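Local coordinates for SusD-like carbohydrate binding protein BF1063 (PDB 3I4G) that probably binds carbohydrate at the outer membrane of Bacteroides fragilis, as a SusD-family lipoprotein would in glycan capture and uptake, at residues 284-287 against 288-291; 291-294 against 295-299; 313-316 against 317-321; 436-439 against 440-443. All blocks are in the same frame, centred on the assembly; numbering follows the deposited sequence.

Interaction 1. Residues 284-287 against 288-291; sequences AADL and YESY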
loop_
_atom_site.group_PDB
_atom_site.type_symbol
_atom_site.label_atom_id
_atom_site.label_comp_id
_atom_site.label_asym_id
_atom_site.label_seq_id
_atom_site.Cartn_x
_atom_site.Cartn_y
_atom_site.Cartn_z
ATOM N N ALA A 284 -4.706 11.835 -7.795
ATOM C CA ALA A 284 -5.883 12.324 -8.475
ATOM C C ALA A 284 -6.690 13.332 -7.676
ATOM O O ALA A 284 -6.605 13.415 -6.445
ATOM C CB ALA A 284 -6.807 11.148 -8.803
ATOM N N ALA A 285 -7.537 14.080 -8.379
ATOM C CA ALA A 285 -8.430 15.059 -7.747
ATOM C C ALA A 285 -9.268 14.446 -6.641
ATOM O O ALA A 285 -9.498 15.100 -5.634
ATOM C CB ALA A 285 -9.364 15.736 -8.780
ATOM N N ASP A 286 -9.802 13.232 -6.815
ATOM C CA ASP A 286 -10.698 12.700 -5.791
ATOM C C ASP A 286 -9.990 12.535 -4.453
ATOM O O ASP A 286 -10.626 12.673 -3.399
ATOM C CB ASP A 286 -11.316 11.381 -6.240
ATOM C CG ASP A 286 -12.479 10.977 -5.403
ATOM O OD1 ASP A 286 -13.533 11.651 -5.447
ATOM O OD2 ASP A 286 -12.343 9.949 -4.714
ATOM N N LEU A 287 -8.684 12.226 -4.468
ATOM C CA LEU A 287 -7.928 12.204 -3.195
ATOM C C LEU A 287 -7.732 13.644 -2.685
ATOM O O LEU A 287 -7.980 13.928 -1.509
ATOM C CB LEU A 287 -6.582 11.516 -3.358
ATOM C CG LEU A 287 -5.648 11.617 -2.152
ATOM C CD1 LEU A 287 -6.276 11.073 -0.845
ATOM C CD2 LEU A 287 -4.299 10.912 -2.432
ATOM N N TYR A 288 -7.239 14.537 -3.534
ATOM C CA TYR A 288 -7.103 15.928 -3.147
ATOM C C TYR A 288 -8.351 16.489 -2.453
ATOM O O TYR A 288 -8.242 17.196 -1.444
ATOM C CB TYR A 288 -6.729 16.812 -4.359
ATOM C CG TYR A 288 -6.913 18.267 -4.052
ATOM C CD1 TYR A 288 -6.005 18.915 -3.209
ATOM C CD2 TYR A 288 -7.989 18.997 -4.535
ATOM C CE1 TYR A 288 -6.185 20.240 -2.873
ATOM C CE2 TYR A 288 -8.153 20.348 -4.164
ATOM C CZ TYR A 288 -7.237 20.915 -3.320
ATOM O OH TYR A 288 -7.347 22.265 -2.933
ATOM N N GLU A 289 -9.521 16.178 -2.973
ATOM C CA GLU A 289 -10.790 16.675 -2.465
ATOM C C GLU A 289 -11.265 16.009 -1.175
ATOM O O GLU A 289 -12.193 16.497 -0.543
ATOM C CB GLU A 289 -11.867 16.469 -3.533
ATOM C CG GLU A 289 -11.639 17.295 -4.778
ATOM C CD GLU A 289 -12.399 16.817 -5.985
ATOM O OE1 GLU A 289 -13.286 15.937 -5.854
ATOM O OE2 GLU A 289 -12.086 17.298 -7.086
ATOM N N SER A 290 -10.622 14.918 -0.784
ATOM C CA SER A 290 -11.092 14.144 0.354
ATOM C C SER A 290 -10.688 14.748 1.710
ATOM O O SER A 290 -11.411 14.590 2.701
ATOM C CB SER A 290 -10.601 12.682 0.207
ATOM O OG SER A 290 -11.281 11.877 1.167
ATOM N N TYR A 291 -9.556 15.420 1.773
ATOM C CA TYR A 291 -9.039 15.956 3.011
ATOM C C TYR A 291 -9.994 17.006 3.593
ATOM O O TYR A 291 -10.516 17.850 2.873
ATOM C CB TYR A 291 -7.667 16.589 2.795
ATOM C CG TYR A 291 -6.600 15.636 2.376
ATOM C CD1 TYR A 291 -5.831 14.966 3.292
ATOM C CD2 TYR A 291 -6.343 15.414 1.043
ATOM C CE1 TYR A 291 -4.854 14.054 2.904
ATOM C CE2 TYR A 291 -5.378 14.523 0.650
ATOM C CZ TYR A 291 -4.635 13.849 1.568
ATOM O OH TYR A 291 -3.645 12.952 1.180
HETATM O O HOH W 1 -13.955 13.674 -7.187
#
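The ring of Tyr291 takes Leu287 across its CE2 side: CD1 of Leu287 lies 3.9 Å from CE2 of Tyr291, placed there with CG anti to the Leu287 backbone N (chi1 172°), and the carbonyl O of Leu287 approaches CD2 and CE2 obliquely. In the plane of this ring, at its edge, sits the carbonyl O of Tyr288. The ring of Tyr288 has Ala285 O near its plane; Arg315 makes a cation-pi contact with it, and the Phe360 ring meets it at about 25°. Leu287 and Tyr288 belong to the short helix 285-288, with Ala284 at its N-cap; Tyr291 follows it. Tyr288 N to Ala284 O (3.2 Å) and Glu289 N to Ala285 O (2.9 Å) are i to i+4 bonds. Ser290 N donates to Leu287 O at 2.9 Å, from 60° out of the carbonyl plane. The extended Glu289 chain lies over Ala285. A water donates to both Glu289 OE1 and Asp286 OD1, bridging like charges; Glu289 OE2 is held by Tyr301 OH and a salt bridge to Arg497, Asp286 OD2 by one to Arg445. The segment packs against strand 471-476 (Ala284, Ala285), helix 433-447 (Ser290, Tyr291) and helix 317-322 (both tyrosines).

Interaction 2. Residues 291-294 against 295-299; sequences YEFK and DGTPF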
loop_
_atom_site.group_PDB
_atom_site.type_symbol
_atom_site.label_atom_id
_atom_site.label_comp_id
_atom_site.label_asym_id
_atom_site.label_seq_id
_atom_site.Cartn_x
_atom_site.Cartn_y
_atom_site.Cartn_z
ATOM N N TYR A 291 -9.556 15.420 1.773
ATOM C CA TYR A 291 -9.039 15.956 3.011
ATOM C C TYR A 291 -9.994 17.006 3.593
ATOM O O TYR A 291 -10.516 17.850 2.873
ATOM C CB TYR A 291 -7.667 16.589 2.795
ATOM C CG TYR A 291 -6.600 15.636 2.376
ATOM C CD1 TYR A 291 -5.831 14.966 3.292
ATOM C CD2 TYR A 291 -6.343 15.414 1.043
ATOM C CE1 TYR A 291 -4.854 14.054 2.904
ATOM C CE2 TYR A 291 -5.378 14.523 0.650
ATOM C CZ TYR A 291 -4.635 13.849 1.568
ATOM O OH TYR A 291 -3.645 12.952 1.180
ATOM N N GLU A 292 -10.258 16.959 4.884
ATOM C CA GLU A 292 -11.071 17.993 5.497
ATOM C C GLU A 292 -10.396 19.359 5.515
ATOM O O GLU A 292 -9.203 19.488 5.308
ATOM C CB GLU A 292 -11.387 17.585 6.931
ATOM C CG GLU A 292 -12.275 16.361 7.023
ATOM C CD GLU A 292 -12.201 15.626 8.359
ATOM O OE1 GLU A 292 -11.592 16.110 9.331
ATOM O OE2 GLU A 292 -12.845 14.551 8.455
ATOM N N PHE A 293 -11.194 20.409 5.781
ATOM C CA PHE A 293 -10.632 21.669 6.172
ATOM C C PHE A 293 -10.050 21.458 7.575
ATOM O O PHE A 293 -10.361 20.493 8.280
ATOM C CB PHE A 293 -11.699 22.774 6.197
ATOM C CG PHE A 293 -12.156 23.209 4.830
ATOM C CD1 PHE A 293 -11.290 23.899 3.989
ATOM C CD2 PHE A 293 -13.450 23.003 4.408
ATOM C CE1 PHE A 293 -11.730 24.328 2.743
ATOM C CE2 PHE A 293 -13.869 23.418 3.155
ATOM C CZ PHE A 293 -13.015 24.074 2.338
ATOM N N LYS A 294 -9.238 22.406 8.018
ATOM C CA LYS A 294 -8.577 22.331 9.324
ATOM C C LYS A 294 -9.546 22.226 10.495
ATOM O O LYS A 294 -9.187 21.642 11.525
ATOM C CB LYS A 294 -7.686 23.560 9.515
ATOM C CG LYS A 294 -6.447 23.485 8.719
ATOM C CD LYS A 294 -5.330 22.834 9.441
ATOM C CE LYS A 294 -4.696 23.764 10.470
ATOM N NZ LYS A 294 -3.452 23.103 10.998
ATOM N N ASP A 295 -10.751 22.784 10.381
ATOM C CA ASP A 295 -11.752 22.648 11.453
ATOM C C ASP A 295 -12.518 21.322 11.413
ATOM O O ASP A 295 -13.475 21.118 12.161
ATOM C CB ASP A 295 -12.738 23.844 11.439
ATOM C CG ASP A 295 -13.692 23.819 10.279
ATOM O OD1 ASP A 295 -13.529 22.993 9.337
ATOM O OD2 ASP A 295 -14.651 24.632 10.306
ATOM N N GLY A 296 -12.108 20.419 10.526
ATOM C CA GLY A 296 -12.700 19.090 10.457
ATOM C C GLY A 296 -13.942 18.956 9.609
ATOM O O GLY A 296 -14.534 17.869 9.540
ATOM N N THR A 297 -14.362 20.046 8.992
ATOM C CA THR A 297 -15.534 20.018 8.138
ATOM C C THR A 297 -15.106 19.562 6.720
ATOM O O THR A 297 -13.926 19.661 6.355
ATOM C CB THR A 297 -16.261 21.372 8.082
ATOM O OG1 THR A 297 -15.380 22.382 7.607
ATOM C CG2 THR A 297 -16.757 21.767 9.459
ATOM N N PRO A 298 -16.040 18.994 5.938
ATOM C CA PRO A 298 -15.688 18.466 4.622
ATOM C C PRO A 298 -15.309 19.540 3.649
ATOM O O PRO A 298 -15.828 20.667 3.686
ATOM C CB PRO A 298 -16.972 17.777 4.131
ATOM C CG PRO A 298 -17.863 17.704 5.304
ATOM C CD PRO A 298 -17.462 18.739 6.282
ATOM N N PHE A 299 -14.384 19.184 2.775
ATOM C CA PHE A 299 -13.960 20.081 1.733
ATOM C C PHE A 299 -15.055 20.348 0.701
ATOM O O PHE A 299 -15.835 19.453 0.349
ATOM C CB PHE A 299 -12.732 19.521 1.001
ATOM C CG PHE A 299 -12.284 20.398 -0.121
ATOM C CD1 PHE A 299 -11.708 21.616 0.113
ATOM C CD2 PHE A 299 -12.524 20.013 -1.421
ATOM C CE1 PHE A 299 -11.320 22.437 -0.936
ATOM C CE2 PHE A 299 -12.142 20.823 -2.474
ATOM C CZ PHE A 299 -11.563 22.036 -2.230
HETATM O O HOH W 2 -13.639 16.317 2.963
#
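Phe293 and Gly296 close a type I beta turn: Gly296 N donates to Phe293 O at 2.8 Å, and a second backbone bond, Phe293 N to Thr297 O at 2.9 Å, ties the chain together just beyond it. At phi 86° a beta carbon on Gly296 would run into the carbonyl O of Asp295, and glycine has none. The tightly packed part is aromatic. CZ of Phe293 comes 3.6 Å from CD1 of Phe299, and the rings meet obliquely, planes at 50°. Phe293 CD2 and CE2 also approach Pro298 O obliquely, while Thr297 OG1 lies at the ring edge. Arg305 adds a cation-pi contact to Phe293, and Arg315 adds one to Phe299. The opposite character appears at the turn corner, where Lys294 and Asp295 are exposed, and at Pro298, also exposed; even so, Arg305 also holds Asp295 OD1 and Thr297 OG1. Glu292 lies along the partly exposed flank of Gly296, its OE1 3.4 Å from Gly296 CA, and its carboxylate forms a salt bridge with Arg418. Near Phe299 a water accepts from that residue's backbone N and makes a long, weak bond to Tyr291 O. With CG between its backbone N and carbonyl carbon (chi1 72°), Asp295 folds back into an Asx turn: Asp295 OD1 receives Thr297 OG1 at 2.6 Å on its syn lone pair and Thr297 N from above the carboxylate plane.

Interaction 3. Residues 313-316 against 317-321; sequences KDRD and PRLDY
Asp316 caps the N terminus of helix 317-322, and its carboxylate and carbonyl receive donors from the residues that follow. Pro317 comes first; having no N-H, it cannot compete for the capping oxygen. Arg318 is gripped twice over. Its backbone N donates to Asp316 OD1 at 2.9 Å on the anti side of the carboxylate, and its side chain turns back to meet the same carboxylate side-on: NE reaches OD1 of Asp316 at 3.0 Å in a nearly straight bond (174°), while NH2 reaches the syn lone pair of Asp316 OD2 at 2.8 Å. A bend at chi3 (-73°) brings the guanidinium edge there, and the two planes stand 35° apart. The bidentate salt bridge fixes the carboxylate's rotation, leaving Arg318 NH1 to form salt bridges with Glu443 and Glu447 of helix 433-447. Leu319 follows, its N donating to Asp316 O at 3.0 Å. Its CD1 lies 3.6 Å above the guanidinium plane of Arg315, over the centre; Arg315 NH2 is itself hydrogen-bonded to Tyr288 O and Tyr291 O. At Asp320, a water accepts from the backbone N and donates to Asp316 O, bridging the two. Tyr321 comes last. Its N makes the i to i+4 bond to Pro317 O, and that same oxygen lies 3.2 Å above one face of the Tyr321 ring, offset toward the rim.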
loop_
_atom_site.group_PDB
_atom_site.type_symbol
_atom_site.label_atom_id
_atom_site.label_comp_id
_atom_site.label_asym_id
_atom_site.label_seq_id
_atom_site.Cartn_x
_atom_site.Cartn_y
_atom_site.Cartn_z
ATOM N N LYS A 313 -3.780 25.008 1.656
ATOM C CA LYS A 313 -4.032 25.975 2.719
ATOM C C LYS A 313 -5.384 25.744 3.389
ATOM O O LYS A 313 -6.406 25.556 2.718
ATOM C CB LYS A 313 -3.973 27.398 2.156
ATOM C CG LYS A 313 -4.216 28.495 3.224
ATOM C CD LYS A 313 -4.093 29.888 2.653
ATOM C CE LYS A 313 -4.378 30.944 3.744
ATOM N NZ LYS A 313 -4.347 32.296 3.148
ATOM N N ASP A 314 -5.365 25.759 4.721
ATOM C CA ASP A 314 -6.575 25.580 5.540
ATOM C C ASP A 314 -7.144 24.161 5.379
ATOM O O ASP A 314 -8.316 23.911 5.630
ATOM C CB ASP A 314 -7.646 26.645 5.248
ATOM C CG ASP A 314 -8.523 26.952 6.455
ATOM O OD1 ASP A 314 -8.410 26.257 7.486
ATOM O OD2 ASP A 314 -9.298 27.944 6.377
ATOM N N ARG A 315 -6.281 23.215 4.999
ATOM C CA ARG A 315 -6.652 21.823 4.892
ATOM C C ARG A 315 -5.868 20.975 5.867
ATOM O O ARG A 315 -4.798 21.351 6.327
ATOM C CB ARG A 315 -6.390 21.274 3.473
ATOM C CG ARG A 315 -7.102 22.034 2.348
ATOM C CD ARG A 315 -8.629 21.854 2.343
ATOM N NE ARG A 315 -9.041 20.501 1.946
ATOM C CZ ARG A 315 -8.974 20.022 0.716
ATOM N NH1 ARG A 315 -8.489 20.755 -0.275
ATOM N NH2 ARG A 315 -9.352 18.783 0.478
ATOM N N ASP A 316 -6.403 19.785 6.127
ATOM C CA ASP A 316 -5.721 18.755 6.922
ATOM C C ASP A 316 -4.227 18.792 6.560
ATOM O O ASP A 316 -3.886 18.727 5.382
ATOM C CB ASP A 316 -6.344 17.411 6.573
ATOM C CG ASP A 316 -5.926 16.272 7.500
ATOM O OD1 ASP A 316 -4.730 16.108 7.791
ATOM O OD2 ASP A 316 -6.823 15.490 7.852
ATOM N N PRO A 317 -3.329 18.873 7.565
ATOM C CA PRO A 317 -1.903 18.904 7.271
ATOM C C PRO A 317 -1.437 17.712 6.459
ATOM O O PRO A 317 -0.430 17.837 5.746
ATOM C CB PRO A 317 -1.243 18.920 8.674
ATOM C CG PRO A 317 -2.261 19.530 9.535
ATOM C CD PRO A 317 -3.583 19.047 9.003
ATOM N N ARG A 318 -2.151 16.581 6.544
ATOM C CA ARG A 318 -1.723 15.398 5.765
ATOM C C ARG A 318 -1.815 15.604 4.268
ATOM O O ARG A 318 -1.141 14.859 3.536
ATOM C CB ARG A 318 -2.527 14.159 6.186
ATOM C CG ARG A 318 -2.135 13.693 7.576
ATOM C CD ARG A 318 -3.048 12.643 8.117
ATOM N NE ARG A 318 -4.347 13.217 8.501
ATOM C CZ ARG A 318 -5.335 12.534 9.057
ATOM N NH1 ARG A 318 -5.201 11.252 9.345
ATOM N NH2 ARG A 318 -6.479 13.158 9.337
ATOM N N LEU A 319 -2.587 16.601 3.800
ATOM C CA LEU A 319 -2.629 16.850 2.358
ATOM C C LEU A 319 -1.259 17.299 1.881
ATOM O O LEU A 319 -0.631 16.628 1.072
ATOM C CB LEU A 319 -3.698 17.887 2.059
ATOM C CG LEU A 319 -4.052 18.192 0.605
ATOM C CD1 LEU A 319 -5.399 18.931 0.578
ATOM C CD2 LEU A 319 -2.958 18.994 -0.127
ATOM N N ASP A 320 -0.742 18.401 2.438
ATOM C CA ASP A 320 0.586 18.848 2.041
ATOM C C ASP A 320 1.663 17.845 2.432
ATOM O O ASP A 320 2.696 17.789 1.759
ATOM C CB ASP A 320 0.895 20.256 2.631
ATOM C CG ASP A 320 0.251 21.392 1.860
ATOM O OD1 ASP A 320 0.157 21.272 0.609
ATOM O OD2 ASP A 320 -0.107 22.424 2.507
ATOM N N TYR A 321 1.473 17.049 3.480
ATOM C CA TYR A 321 2.493 16.030 3.784
ATOM C C TYR A 321 2.565 14.926 2.723
ATOM O O TYR A 321 3.598 14.329 2.524
ATOM C CB TYR A 321 2.251 15.331 5.117
ATOM C CG TYR A 321 2.296 16.219 6.351
ATOM C CD1 TYR A 321 3.078 17.342 6.400
ATOM C CD2 TYR A 321 1.625 15.853 7.521
ATOM C CE1 TYR A 321 3.141 18.142 7.554
ATOM C CE2 TYR A 321 1.663 16.636 8.665
ATOM C CZ TYR A 321 2.418 17.776 8.670
ATOM O OH TYR A 321 2.499 18.595 9.798
HETATM O O HOH W 3 -2.328 20.570 3.875
#

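Interaction 4. Residues 436-439 against 440-443; sequences LREI and VRHE
Arg437 and Arg441, one helical turn apart on helix 433-447, run side by side and point the same way. Arg441 leaves with CG anti to its carbonyl carbon (chi1 -69°) and stays extended to NE, which carries its guanidinium over the aliphatic part of Arg437: the CD of Arg437 lies 3.8 Å above the guanidinium plane of Arg441, offset toward its rim. Trp461 makes a cation-pi contact with Arg441. Arg437 starts with CG on the far side from its own N (chi1 172°) and bends at chi3; the two guanidinium planes stand 78° apart. Glu400 forms a salt bridge with Arg437 NE and a long, weak ion pair with Arg441 NH2, which would offset the like charges. In one of two conformers of Glu438 a water can link its OE2 to Arg441 NH1. On another flank, Leu436 CD1 meets Val440 CG2 at 3.9 Å. The i to i+4 bonds are regular, such as Val440 N to Leu436 O at 2.8 Å. Another water donates to Ile439 O and lies in the ring plane of His442, 2.9 Å from ND1, while His442 NE2 bonds Ser290 O. Leu436, Val440 and Glu443 pack on helix 387-400; Ile439 and Glu443 touch helix 414-418, whose Arg418 forms a salt bridge with Glu443.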
loop_
_atom_site.group_PDB
_atom_site.type_symbol
_atom_site.label_atom_id
_atom_site.label_comp_id
_atom_site.label_asym_id
_atom_site.label_seq_id
_atom_site.Cartn_x
_atom_site.Cartn_y
_atom_site.Cartn_z
ATOM N N LEU A 436 -20.594 6.055 11.848
ATOM C CA LEU A 436 -19.183 5.884 12.174
ATOM C C LEU A 436 -18.447 5.019 11.118
ATOM O O LEU A 436 -17.263 5.228 10.861
ATOM C CB LEU A 436 -19.018 5.318 13.588
ATOM C CG LEU A 436 -17.620 5.224 14.166
ATOM C CD1 LEU A 436 -16.856 6.572 14.146
ATOM C CD2 LEU A 436 -17.691 4.678 15.615
ATOM N N ARG A 437 -19.149 4.101 10.458
ATOM C CA ARG A 437 -18.521 3.303 9.404
ATOM C C ARG A 437 -17.892 4.223 8.368
ATOM O O ARG A 437 -16.735 4.044 7.984
ATOM C CB ARG A 437 -19.528 2.346 8.716
ATOM C CG ARG A 437 -18.962 1.650 7.500
ATOM C CD ARG A 437 -19.970 0.804 6.760
ATOM N NE ARG A 437 -20.375 -0.330 7.584
ATOM C CZ ARG A 437 -21.509 -0.429 8.284
ATOM N NH1 ARG A 437 -22.426 0.525 8.259
ATOM N NH2 ARG A 437 -21.756 -1.529 8.996
ATOM N N GLU A 438 -18.635 5.232 7.931
ATOM C CA GLU A 438 -18.165 6.090 6.857
ATOM C C GLU A 438 -17.058 7.018 7.349
ATOM O O GLU A 438 -16.133 7.327 6.605
ATOM C CB GLU A 438 -19.334 6.849 6.210
ATOM C CG GLU A 438 -20.519 5.963 5.744
ATOM C CD GLU A 438 -20.117 4.761 4.857
ATOM O OE1 GLU A 438 -20.738 3.678 5.035
ATOM O OE2 GLU A 438 -19.186 4.875 4.005
ATOM N N ILE A 439 -17.133 7.435 8.609
ATOM C CA ILE A 439 -16.093 8.257 9.191
ATOM C C ILE A 439 -14.784 7.461 9.273
ATOM O O ILE A 439 -13.723 7.985 8.944
ATOM C CB ILE A 439 -16.512 8.743 10.586
ATOM C CG1 ILE A 439 -17.648 9.745 10.462
ATOM C CG2 ILE A 439 -15.322 9.330 11.371
ATOM C CD1 ILE A 439 -18.350 10.063 11.779
ATOM N N VAL A 440 -14.848 6.204 9.711
ATOM C CA VAL A 440 -13.629 5.397 9.834
ATOM C C VAL A 440 -13.039 5.087 8.459
ATOM O O VAL A 440 -11.823 5.136 8.277
ATOM C CB VAL A 440 -13.870 4.112 10.648
ATOM C CG1 VAL A 440 -12.571 3.362 10.811
ATOM C CG2 VAL A 440 -14.412 4.438 12.012
ATOM N N ARG A 441 -13.872 4.731 7.493
ATOM C CA ARG A 441 -13.372 4.450 6.143
ATOM C C ARG A 441 -12.705 5.663 5.574
ATOM O O ARG A 441 -11.648 5.564 4.941
ATOM C CB ARG A 441 -14.485 3.987 5.197
ATOM C CG ARG A 441 -15.013 2.625 5.567
ATOM C CD ARG A 441 -15.936 2.094 4.508
ATOM N NE ARG A 441 -16.419 0.749 4.859
ATOM C CZ ARG A 441 -17.234 0.034 4.088
ATOM N NH1 ARG A 441 -17.727 0.561 2.984
ATOM N NH2 ARG A 441 -17.580 -1.205 4.459
ATOM N N HIS A 442 -13.310 6.821 5.799
ATOM C CA HIS A 442 -12.724 8.058 5.305
ATOM C C HIS A 442 -11.406 8.376 6.015
ATOM O O HIS A 442 -10.429 8.798 5.375
ATOM C CB HIS A 442 -13.704 9.218 5.480
ATOM C CG HIS A 442 -13.135 10.519 5.053
ATOM N ND1 HIS A 442 -12.629 11.442 5.939
ATOM C CD2 HIS A 442 -12.898 11.008 3.817
ATOM C CE1 HIS A 442 -12.124 12.465 5.251
ATOM N NE2 HIS A 442 -12.298 12.233 3.967
ATOM N N GLU A 443 -11.340 8.203 7.338
ATOM C CA GLU A 443 -10.121 8.491 8.047
ATOM C C GLU A 443 -9.019 7.567 7.567
ATOM O O GLU A 443 -7.880 7.986 7.425
ATOM C CB GLU A 443 -10.331 8.367 9.560
ATOM C CG GLU A 443 -9.150 8.853 10.350
ATOM C CD GLU A 443 -8.954 10.369 10.216
ATOM O OE1 GLU A 443 -9.947 11.139 10.035
ATOM O OE2 GLU A 443 -7.804 10.820 10.325
HETATM O O HOH W 4 -18.047 3.252 1.968
HETATM O O HOH W 5 -13.501 10.765 8.571
#

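From the N terminus, interaction 1 spans the short helix 285-288 and the residues after it, and Tyr291 passes directly into interaction 2, the turn at 291-299. Interaction 3 follows in series, starting helix 317-322; none of the four nests within or crosses another. In space the first three gather round Arg315, which joins the backbone of interaction 1 to interaction 3 and packs on interaction 2, its CZ 3.2 Å from Phe299 CD1. The loop is drawn back further where Asp316 N meets Glu292 O at 2.9 Å. Interaction 4, much later in the chain, ties helix 433-447 to this group through its His442 and Glu443.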